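Local coordinates for protein oligoribonuclease (Colwellia psychrerythraea, PDB 6A4E) that probably hydrolyses very short RNA chains from their 3' ends, as an exonuclease of the RNase H-like superfamily, at residues 11-16 / 110-115; 23-28 / 46-51. The protein carries 1 engineered substitution. All coordinates share one frame; numbering follows the deposited sequence.

Contact 1 of 2, residues 11-16 / 110-115. With nucleotides of chain C.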
loop_
_atom_site.group_PDB
_atom_site.type_symbol
_atom_site.label_atom_id
_atom_site.label_comp_id
_atom_site.label_asym_id
_atom_site.label_seq_id
_atom_site.Cartn_x
_atom_site.Cartn_y
_atom_site.Cartn_z
ATOM N N LEU A 11 1.657 -6.244 11.278
ATOM C CA LEU A 11 2.908 -5.683 11.786
ATOM C C LEU A 11 2.897 -4.159 11.781
ATOM O O LEU A 11 2.154 -3.516 11.023
ATOM C CB LEU A 11 4.113 -6.207 10.995
ATOM C CG LEU A 11 4.312 -5.881 9.513
ATOM C CD1 LEU A 11 4.786 -4.450 9.276
ATOM C CD2 LEU A 11 5.313 -6.852 8.908
ATOM N N ASP A 12 3.723 -3.592 12.648
ATOM C CA ASP A 12 3.948 -2.161 12.634
ATOM C C ASP A 12 5.439 -1.931 12.882
ATOM O O ASP A 12 6.083 -2.627 13.694
ATOM C CB ASP A 12 3.065 -1.442 13.673
ATOM C CG ASP A 12 3.402 0.026 13.808
ATOM O OD1 ASP A 12 2.897 0.873 13.023
ATOM O OD2 ASP A 12 4.210 0.332 14.712
ATOM N N LEU A 13 5.977 -0.972 12.135
ATOM C CA LEU A 13 7.373 -0.565 12.229
ATOM C C LEU A 13 7.392 0.846 12.805
ATOM O O LEU A 13 6.422 1.598 12.635
ATOM C CB LEU A 13 8.044 -0.611 10.846
ATOM C CG LEU A 13 8.975 -1.784 10.483
ATOM C CD1 LEU A 13 8.338 -3.118 10.765
ATOM C CD2 LEU A 13 9.404 -1.704 9.015
ATOM N N GLU A 14 8.454 1.196 13.515
ATOM C CA GLU A 14 8.713 2.601 13.817
ATOM C C GLU A 14 10.063 2.947 13.202
ATOM O O GLU A 14 10.979 2.123 13.216
ATOM C CB GLU A 14 8.685 2.878 15.320
ATOM C CG GLU A 14 7.333 2.590 15.989
ATOM C CD GLU A 14 6.179 3.359 15.348
ATOM O OE1 GLU A 14 6.366 4.541 14.987
ATOM O OE2 GLU A 14 5.084 2.777 15.190
ATOM N N MET A 15 10.162 4.149 12.631
ATOM C CA MET A 15 11.318 4.542 11.841
ATOM C C MET A 15 11.840 5.892 12.319
ATOM O O MET A 15 11.224 6.513 13.192
ATOM C CB MET A 15 10.960 4.605 10.351
ATOM C CG MET A 15 10.283 3.342 9.818
ATOM S SD MET A 15 8.509 3.194 10.242
ATOM C CE MET A 15 7.960 2.651 8.627
ATOM N N THR A 16 12.954 6.351 11.750
ATOM C CA THR A 16 13.539 7.625 12.170
ATOM C C THR A 16 12.917 8.756 11.363
ATOM O O THR A 16 13.143 9.937 11.630
ATOM C CB THR A 16 15.086 7.648 12.007
ATOM O OG1 THR A 16 15.434 7.491 10.621
ATOM C CG2 THR A 16 15.745 6.533 12.848
ATOM N N GLY A 110 1.779 0.020 3.399
ATOM C CA GLY A 110 2.697 0.207 2.281
ATOM C C GLY A 110 3.925 1.053 2.615
ATOM O O GLY A 110 5.012 0.868 2.053
ATOM N N GLN A 111 3.753 1.991 3.538
ATOM C CA GLN A 111 4.873 2.743 4.047
ATOM C C GLN A 111 5.855 1.804 4.751
ATOM O O GLN A 111 7.045 1.809 4.441
ATOM C CB GLN A 111 4.399 3.849 4.989
ATOM C CG GLN A 111 5.545 4.575 5.695
ATOM C CD GLN A 111 6.365 5.472 4.769
ATOM O OE1 GLN A 111 6.086 5.599 3.562
ATOM N NE2 GLN A 111 7.383 6.105 5.336
ATOM N N ASP A 112 5.354 0.986 5.677
ATOM C CA ASP A 112 6.197 -0.004 6.370
ATOM C C ASP A 112 6.902 -0.927 5.387
ATOM O O ASP A 112 8.105 -1.217 5.508
ATOM C CB ASP A 112 5.372 -0.852 7.338
ATOM C CG ASP A 112 4.669 -0.028 8.384
ATOM O OD1 ASP A 112 3.839 0.816 8.016
ATOM O OD2 ASP A 112 4.929 -0.230 9.584
ATOM N N ARG A 113 6.137 -1.376 4.402
ATOM C CA ARG A 113 6.647 -2.287 3.393
ATOM C C ARG A 113 7.874 -1.709 2.649
ATOM O O ARG A 113 8.795 -2.454 2.298
ATOM C CB ARG A 113 5.519 -2.639 2.416
ATOM C CG ARG A 113 5.901 -3.613 1.332
ATOM C CD ARG A 113 4.669 -4.222 0.661
ATOM N NE ARG A 113 4.933 -5.624 0.364
ATOM C CZ ARG A 113 4.112 -6.635 0.623
ATOM N NH1 ARG A 113 2.923 -6.418 1.163
ATOM N NH2 ARG A 113 4.489 -7.870 0.323
ATOM N N ARG A 114 7.908 -0.392 2.431
ATOM C CA ARG A 114 9.095 0.232 1.823
ATOM C C ARG A 114 10.350 -0.020 2.640
ATOM O O ARG A 114 11.429 -0.208 2.092
ATOM C CB ARG A 114 8.923 1.731 1.683
ATOM C CG ARG A 114 7.708 2.152 0.882
ATOM C CD ARG A 114 7.474 3.630 1.075
ATOM N NE ARG A 114 8.480 4.435 0.384
ATOM C CZ ARG A 114 8.579 5.760 0.498
ATOM N NH1 ARG A 114 7.758 6.434 1.302
ATOM N NH2 ARG A 114 9.509 6.415 -0.185
ATOM N N PHE A 115 10.201 -0.017 3.962
ATOM C CA PHE A 115 11.341 -0.189 4.847
ATOM C C PHE A 115 11.734 -1.645 4.902
ATOM O O PHE A 115 12.913 -1.985 5.037
ATOM C CB PHE A 115 11.029 0.350 6.258
ATOM C CG PHE A 115 11.172 1.842 6.367
ATOM C CD1 PHE A 115 10.159 2.676 5.924
ATOM C CD2 PHE A 115 12.334 2.415 6.891
ATOM C CE1 PHE A 115 10.294 4.052 6.015
ATOM C CE2 PHE A 115 12.474 3.798 6.978
ATOM C CZ PHE A 115 11.458 4.611 6.540
ATOM P P U C 2 2.757 5.455 12.549
ATOM O OP1 U C 2 2.700 4.145 13.276
ATOM O OP2 U C 2 1.924 6.606 13.008
ATOM O "O5'" U C 2 4.274 5.943 12.496
ATOM C "C5'" U C 2 5.245 5.239 11.726
ATOM C "C4'" U C 2 6.450 6.093 11.399
ATOM O "O4'" U C 2 6.118 7.089 10.399
ATOM C "C3'" U C 2 7.040 6.907 12.540
ATOM O "O3'" U C 2 7.829 6.132 13.423
ATOM C "C2'" U C 2 7.821 7.991 11.800
ATOM O "O2'" U C 2 9.081 7.513 11.346
ATOM C "C1'" U C 2 6.928 8.235 10.581
ATOM N N1 U C 2 6.065 9.430 10.739
ATOM C C2 U C 2 6.670 10.682 10.626
ATOM O O2 U C 2 7.865 10.834 10.412
ATOM N N3 U C 2 5.820 11.748 10.773
ATOM C C4 U C 2 4.461 11.687 11.017
ATOM O O4 U C 2 3.821 12.737 11.134
ATOM C C5 U C 2 3.921 10.362 11.124
ATOM C C6 U C 2 4.717 9.300 10.981
#
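The contact belongs to the nucleotide-binding cleft of the exonuclease fold, where the strand that carries Asp-12 and Glu-14 meets helix 109-119. Asp-112 reaches from the helix to the strand backbone. Its OD2 accepts a hydrogen bond from Leu-13 N at 2.9 Å. The N-H meets OD2 nearly along its C-O axis, and the angle at the hydrogen is 147°. This bond ties the carboxylate to the strand at Leu-13. The same OD2 stands 4.1 Å from Asp-12 OD1, with the two carboxylate planes 60° apart.

Further along, Met-15 folds over Phe-115. With CG anti to the carbonyl carbon (chi1 -52°), CG lies almost over the middle of one ring face, 3.5 Å from the centroid. This is a CH-pi contact. The bends at chi2 and chi3 then place SD higher above the same face, in a Met-aromatic contact, and bring CE back to Phe-115 CD1 at 3.5 Å. Leu-13 CD2 adds apolar packing against Phe-115 CB. On its side away from the ring, Met-15 SD rests against C4' of the ribose of U2 of chain C, so the methionine lies between ring and sugar.

The uridine's 3' hydroxyl is held twice. It donates to Glu-14 OE1 at 2.7 Å, and O3' accepts from Met-15 N at 3.2 Å in a nearly straight bond. Asp-12 OD1 lies 3.3 Å from phosphate oxygen OP1. His-66 makes a weak second bond to Glu-14 OE1.

Asp-12 and Glu-14 thus reach the nucleotide, with Asp-112 behind them bonded to the strand. This arrangement is consistent with the DEDD-type active site, which in related exonucleases binds divalent metal ions.

Contact 2 of 2, residues 23-28 / 46-51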
loop_
_atom_site.group_PDB
_atom_site.type_symbol
_atom_site.label_atom_id
_atom_site.label_comp_id
_atom_site.label_asym_id
_atom_site.label_seq_id
_atom_site.Cartn_x
_atom_site.Cartn_y
_atom_site.Cartn_z
ATOM N N ASP A 23 16.243 7.116 6.107
ATOM C CA ASP A 23 15.801 6.682 7.442
ATOM C C ASP A 23 15.895 5.166 7.678
ATOM O O ASP A 23 15.911 4.375 6.725
ATOM C CB ASP A 23 14.369 7.164 7.689
ATOM C CG ASP A 23 14.277 8.672 7.773
ATOM O OD1 ASP A 23 15.101 9.263 8.508
ATOM O OD2 ASP A 23 13.417 9.264 7.082
ATOM N N VAL A 24 15.970 4.780 8.952
ATOM C CA VAL A 24 16.168 3.390 9.343
ATOM C C VAL A 24 15.078 2.955 10.324
ATOM O O VAL A 24 14.281 3.774 10.802
ATOM C CB VAL A 24 17.579 3.159 9.991
ATOM C CG1 VAL A 24 18.678 3.438 9.002
ATOM C CG2 VAL A 24 17.771 4.026 11.244
ATOM N N ILE A 25 15.055 1.659 10.622
ATOM C CA ILE A 25 14.028 1.061 11.461
ATOM C C ILE A 25 14.441 1.107 12.919
ATOM O O ILE A 25 15.569 0.760 13.255
ATOM C CB ILE A 25 13.761 -0.422 11.059
ATOM C CG1 ILE A 25 13.191 -0.520 9.646
ATOM C CG2 ILE A 25 12.868 -1.133 12.075
ATOM C CD1 ILE A 25 13.346 -1.884 9.052
ATOM N N LEU A 26 13.501 1.503 13.775
ATOM C CA LEU A 26 13.708 1.557 15.210
ATOM C C LEU A 26 12.936 0.468 15.933
ATOM O O LEU A 26 13.337 0.042 17.021
ATOM C CB LEU A 26 13.268 2.911 15.763
ATOM C CG LEU A 26 13.897 4.150 15.146
ATOM C CD1 LEU A 26 13.285 5.402 15.759
ATOM C CD2 LEU A 26 15.397 4.087 15.377
ATOM N N GLU A 27 11.812 0.039 15.372
ATOM C CA GLU A 27 10.975 -0.908 16.097
ATOM C C GLU A 27 10.168 -1.810 15.172
ATOM O O GLU A 27 9.748 -1.390 14.101
ATOM C CB GLU A 27 10.032 -0.162 17.034
ATOM C CG GLU A 27 9.527 -1.016 18.179
ATOM C CD GLU A 27 8.477 -0.301 19.024
ATOM O OE1 GLU A 27 7.933 0.732 18.565
ATOM O OE2 GLU A 27 8.194 -0.783 20.145
ATOM N N ILE A 28 9.959 -3.051 15.607
ATOM C CA ILE A 28 9.181 -4.046 14.872
ATOM C C ILE A 28 8.323 -4.833 15.846
ATOM O O ILE A 28 8.852 -5.354 16.830
ATOM C CB ILE A 28 10.057 -5.101 14.101
ATOM C CG1 ILE A 28 11.324 -4.490 13.518
ATOM C CG2 ILE A 28 9.238 -5.795 13.002
ATOM C CD1 ILE A 28 12.191 -5.512 12.809
ATOM N N PHE A 46 11.033 -6.009 19.262
ATOM C CA PHE A 46 12.408 -5.588 19.124
ATOM C C PHE A 46 12.504 -4.071 18.992
ATOM O O PHE A 46 12.034 -3.501 18.002
ATOM C CB PHE A 46 13.069 -6.243 17.893
ATOM C CG PHE A 46 13.153 -7.747 17.956
ATOM C CD1 PHE A 46 13.953 -8.380 18.909
ATOM C CD2 PHE A 46 12.461 -8.530 17.035
ATOM C CE1 PHE A 46 14.033 -9.757 18.960
ATOM C CE2 PHE A 46 12.553 -9.922 17.074
ATOM C CZ PHE A 46 13.339 -10.528 18.039
ATOM N N ALA A 47 13.131 -3.424 19.969
ATOM C CA ALA A 47 13.689 -2.103 19.734
ATOM C C ALA A 47 15.069 -2.312 19.091
ATOM O O ALA A 47 15.879 -3.104 19.588
ATOM C CB ALA A 47 13.782 -1.305 21.027
ATOM N N ILE A 48 15.328 -1.627 17.979
ATOM C CA ILE A 48 16.556 -1.853 17.226
ATOM C C ILE A 48 17.675 -0.952 17.730
ATOM O O ILE A 48 17.526 0.292 17.776
ATOM C CB ILE A 48 16.357 -1.617 15.703
ATOM C CG1 ILE A 48 15.281 -2.554 15.149
ATOM C CG2 ILE A 48 17.636 -1.858 14.965
ATOM C CD1 ILE A 48 15.544 -3.998 15.440
ATOM N N SER A 49 18.795 -1.572 18.107
ATOM C CA SER A 49 19.982 -0.819 18.508
ATOM C C SER A 49 20.402 0.138 17.402
ATOM O O SER A 49 20.649 -0.275 16.261
ATOM C CB SER A 49 21.148 -1.757 18.854
ATOM O OG SER A 49 22.333 -1.019 19.162
ATOM N N GLN A 50 20.478 1.419 17.755
ATOM C CA GLN A 50 20.882 2.484 16.843
ATOM C C GLN A 50 21.817 3.436 17.615
ATOM O O GLN A 50 21.679 3.584 18.836
ATOM C CB GLN A 50 19.646 3.208 16.310
ATOM C CG GLN A 50 19.727 3.631 14.857
ATOM C CD GLN A 50 19.716 2.467 13.875
ATOM O OE1 GLN A 50 20.638 2.318 13.061
ATOM N NE2 GLN A 50 18.661 1.647 13.926
ATOM N N THR A 51 22.786 4.050 16.935
ATOM C CA THR A 51 23.750 4.924 17.617
ATOM C C THR A 51 23.106 6.268 17.969
ATOM O O THR A 51 22.076 6.649 17.388
ATOM C CB THR A 51 25.020 5.157 16.767
ATOM O OG1 THR A 51 24.731 6.008 15.650
ATOM C CG2 THR A 51 25.559 3.832 16.254
#
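Val-24 and Gln-50 approach each other from opposite directions. Val-24 CG2 lies 3.6 Å from Gln-50 CD and is almost as near to both NE2 and OE1. The methyl therefore meets the amide group as a whole and not one end of it. The Gln-50 chain bends at chi2 (69°), and its amide lies alongside the Val-24 methyl with NE2 turned toward the strand backbone. NE2 comes to 3.3 Å from Ile-25 O, but the angle is too poor for a hydrogen bond.

Ile-48 takes the next place. Its CB stands 3.5 Å from Ile-25 O, and its CG1 meets Ile-25 CG2 at 4.2 Å, the two side chains crossing at a slant. Ile-48 N donates to Leu-26 O at 2.8 Å in a nearly straight bond, although the N-H comes from above the carbonyl plane.

From here the segments run as antiparallel strands. Glu-27 and Ala-47 form a non-hydrogen-bonded pair with both side chains on one face. Ile-28 and Phe-46 form a hydrogen-bonded pair with theirs on the other. Ile-28 N donates to Phe-46 O at 3.2 Å, and the return bond from Phe-46 N to Ile-28 O is weak. Glu-27 CG lies 3.5 Å from Phe-46 O, and the extended chain beyond it leads OE2 to a salt bridge with Arg-74.

The pairing is one end of the hairpin of strands 25-33 and 39-47, at the margin of the sheet. Helix 82-94 packs on Ile-28, Phe-46 and Ile-48. Helix 71-77 touches Leu-26, Glu-27 and Ala-47, while helix 109-119 reaches Val-24 and Ile-25.

In the fold
Contacts 1 and 2 lie side by side in one sheet, their centres about 11 Å apart. Strand 8-15 of contact 1 is the neighbour of strand 25-33 of contact 2. Leu-26 N comes to 2.7 Å from Glu-14 O, and Leu-26 and Glu-27 together face Glu-14 in a classic beta bulge. Past the strand end, Thr-16 OG1 and Asp-23 OD1 probably share a hydrogen bond at 2.8 Å. Met-15 CB also packs on Val-24 O. Contact 1 touches the bound uridine directly. Contact 2 lies one strand further out, on strand 25-33, which pairs with the nucleotide-binding strand, and its nearest atom stays about 6 Å from the nucleic acid.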